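Local coordinates for protein Phthiocerol/phthiodiolone dimycocerosyl transferase (Mycobacterium tuberculosis, PDB 1Q9J) that probably transfers mycocerosyl groups from mycocerosic acid synthase onto the two hydroxyls of phthiocerol and related alcohols, the last step in making dimycocerosate esters, at residues 251-256 with 338-343. Residues are numbered along the deposited sequence; the frame is centred on the assembly and turned at random.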
loop_
_atom_site.group_PDB
_atom_site.type_symbol
_atom_site.label_atom_id
_atom_site.label_comp_id
_atom_site.label_asym_id
_atom_site.label_seq_id
_atom_site.Cartn_x
_atom_site.Cartn_y
_atom_site.Cartn_z
ATOM N N GLN A 251 5.592 23.441 -9.147
ATOM C CA GLN A 251 4.708 24.573 -9.435
ATOM C C GLN A 251 4.037 25.154 -8.192
ATOM O O GLN A 251 3.605 26.306 -8.199
ATOM C CB GLN A 251 3.615 24.149 -10.421
ATOM C CG GLN A 251 4.100 23.959 -11.838
ATOM C CD GLN A 251 4.153 25.259 -12.606
ATOM O OE1 GLN A 251 3.120 25.820 -12.966
ATOM N NE2 GLN A 251 5.359 25.754 -12.852
ATOM N N LEU A 252 3.943 24.357 -7.135
ATOM C CA LEU A 252 3.306 24.812 -5.908
ATOM C C LEU A 252 4.282 24.996 -4.758
ATOM O O LEU A 252 3.922 25.556 -3.729
ATOM C CB LEU A 252 2.193 23.839 -5.497
ATOM C CG LEU A 252 0.956 23.780 -6.403
ATOM C CD1 LEU A 252 -0.002 22.713 -5.893
ATOM C CD2 LEU A 252 0.267 25.142 -6.434
ATOM N N ARG A 253 5.517 24.536 -4.927
ATOM C CA ARG A 253 6.517 24.678 -3.871
ATOM C C ARG A 253 6.979 26.122 -3.716
ATOM O O ARG A 253 7.648 26.469 -2.741
ATOM C CB ARG A 253 7.716 23.761 -4.154
ATOM C CG ARG A 253 7.546 22.363 -3.567
ATOM C CD ARG A 253 8.400 21.304 -4.255
ATOM N NE ARG A 253 7.929 19.963 -3.898
ATOM C CZ ARG A 253 8.471 19.200 -2.954
ATOM N NH1 ARG A 253 9.521 19.628 -2.266
ATOM N NH2 ARG A 253 7.944 18.019 -2.682
ATOM N N ASN A 254 6.596 26.961 -4.674
ATOM C CA ASN A 254 6.965 28.379 -4.678
ATOM C C ASN A 254 8.463 28.561 -4.424
ATOM O O ASN A 254 8.892 29.591 -3.902
ATOM C CB ASN A 254 6.156 29.167 -3.627
ATOM C CG ASN A 254 4.651 29.169 -3.912
ATOM O OD1 ASN A 254 4.216 29.411 -5.043
ATOM N ND2 ASN A 254 3.852 28.918 -2.876
ATOM N N THR A 255 9.245 27.551 -4.798
ATOM C CA THR A 255 10.697 27.582 -4.634
ATOM C C THR A 255 11.338 26.975 -5.876
ATOM O O THR A 255 11.285 25.763 -6.080
ATOM C CB THR A 255 11.154 26.768 -3.412
ATOM O OG1 THR A 255 10.339 27.101 -2.282
ATOM C CG2 THR A 255 12.606 27.087 -3.084
ATOM N N PRO A 256 11.952 27.816 -6.722
ATOM C CA PRO A 256 12.602 27.366 -7.953
ATOM C C PRO A 256 13.981 26.755 -7.755
ATOM O O PRO A 256 14.652 26.980 -6.748
ATOM C CB PRO A 256 12.652 28.636 -8.788
ATOM C CG PRO A 256 12.928 29.675 -7.750
ATOM C CD PRO A 256 11.973 29.288 -6.632
ATOM N N LEU A 338 16.478 18.236 4.505
ATOM C CA LEU A 338 16.056 17.717 3.211
ATOM C C LEU A 338 14.733 18.307 2.752
ATOM O O LEU A 338 13.797 18.459 3.537
ATOM C CB LEU A 338 15.944 16.187 3.258
ATOM C CG LEU A 338 17.144 15.388 2.734
ATOM C CD1 LEU A 338 16.988 13.918 3.075
ATOM C CD2 LEU A 338 17.256 15.580 1.230
ATOM N N PRO A 339 14.643 18.663 1.464
ATOM C CA PRO A 339 13.390 19.230 0.968
ATOM C C PRO A 339 12.273 18.199 1.115
ATOM O O PRO A 339 12.541 17.002 1.247
ATOM C CB PRO A 339 13.716 19.555 -0.490
ATOM C CG PRO A 339 14.766 18.537 -0.843
ATOM C CD PRO A 339 15.636 18.537 0.383
ATOM N N PRO A 340 11.011 18.648 1.109
ATOM C CA PRO A 340 9.855 17.760 1.243
ATOM C C PRO A 340 9.886 16.595 0.263
ATOM O O PRO A 340 9.827 16.800 -0.948
ATOM C CB PRO A 340 8.677 18.692 0.977
ATOM C CG PRO A 340 9.150 19.975 1.526
ATOM C CD PRO A 340 10.575 20.049 1.007
ATOM N N LEU A 341 9.982 15.380 0.799
ATOM C CA LEU A 341 10.006 14.182 -0.024
ATOM C C LEU A 341 8.627 13.928 -0.589
ATOM O O LEU A 341 7.616 14.211 0.054
ATOM C CB LEU A 341 10.431 12.961 0.791
ATOM C CG LEU A 341 11.908 12.600 0.860
ATOM C CD1 LEU A 341 12.670 13.711 1.557
ATOM C CD2 LEU A 341 12.070 11.290 1.614
ATOM N N VAL A 342 8.595 13.397 -1.803
ATOM C CA VAL A 342 7.342 13.077 -2.462
ATOM C C VAL A 342 7.260 11.561 -2.557
ATOM O O VAL A 342 8.076 10.932 -3.233
ATOM C CB VAL A 342 7.286 13.671 -3.873
ATOM C CG1 VAL A 342 5.929 13.404 -4.503
ATOM C CG2 VAL A 342 7.566 15.148 -3.811
ATOM N N PHE A 343 6.290 10.978 -1.856
ATOM C CA PHE A 343 6.100 9.535 -1.870
ATOM C C PHE A 343 4.916 9.172 -2.728
ATOM O O PHE A 343 3.845 9.764 -2.609
ATOM C CB PHE A 343 5.844 8.978 -0.470
ATOM C CG PHE A 343 7.035 9.011 0.424
ATOM C CD1 PHE A 343 7.292 10.119 1.216
ATOM C CD2 PHE A 343 7.915 7.935 0.462
ATOM C CE1 PHE A 343 8.424 10.165 2.049
ATOM C CE2 PHE A 343 9.057 7.957 1.287
ATOM C CZ PHE A 343 9.310 9.076 2.083
#
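Late in helix 237-253, Arg253 reaches across to Pro340, in the loop leading into strand 342-345, and binds its carbonyl with the end of the guanidinium. Both terminal nitrogens converge on that one oxygen. NH2 of Arg253 lies 2.8 Å from O of Pro340, with an N-H...O angle of 153°. NH1 of Arg253 is 3.1 Å from O of Pro340 and its bond is more bent, at 136°. The oxygen lies near the guanidinium plane for both donors. Seen from the carbonyl they differ, since NH1 sits in its plane on a lone pair and NH2 stands above it. The arm is extended from CG to NE (chi3 -165°), which brings the guanidinium to the Pro340 carbonyl.

These bonds tie the helix to the loop entering strand 342-345, in the mixed sheet of the C-terminal half of a two-domain acyltransferase: Val342 is hydrogen-bonded through its backbone to Pro261 and Val263 of the neighbouring parallel strand 260-267, and its side chain also touches Ile245 and Glu249 of the helix. Glu249 forms a salt bridge with NH2 of Arg253. Ring atom CD of Pro340 packs 3.5 Å from NH1 of Arg253, and methyl CG2 of Val342 approaches NH2 obliquely.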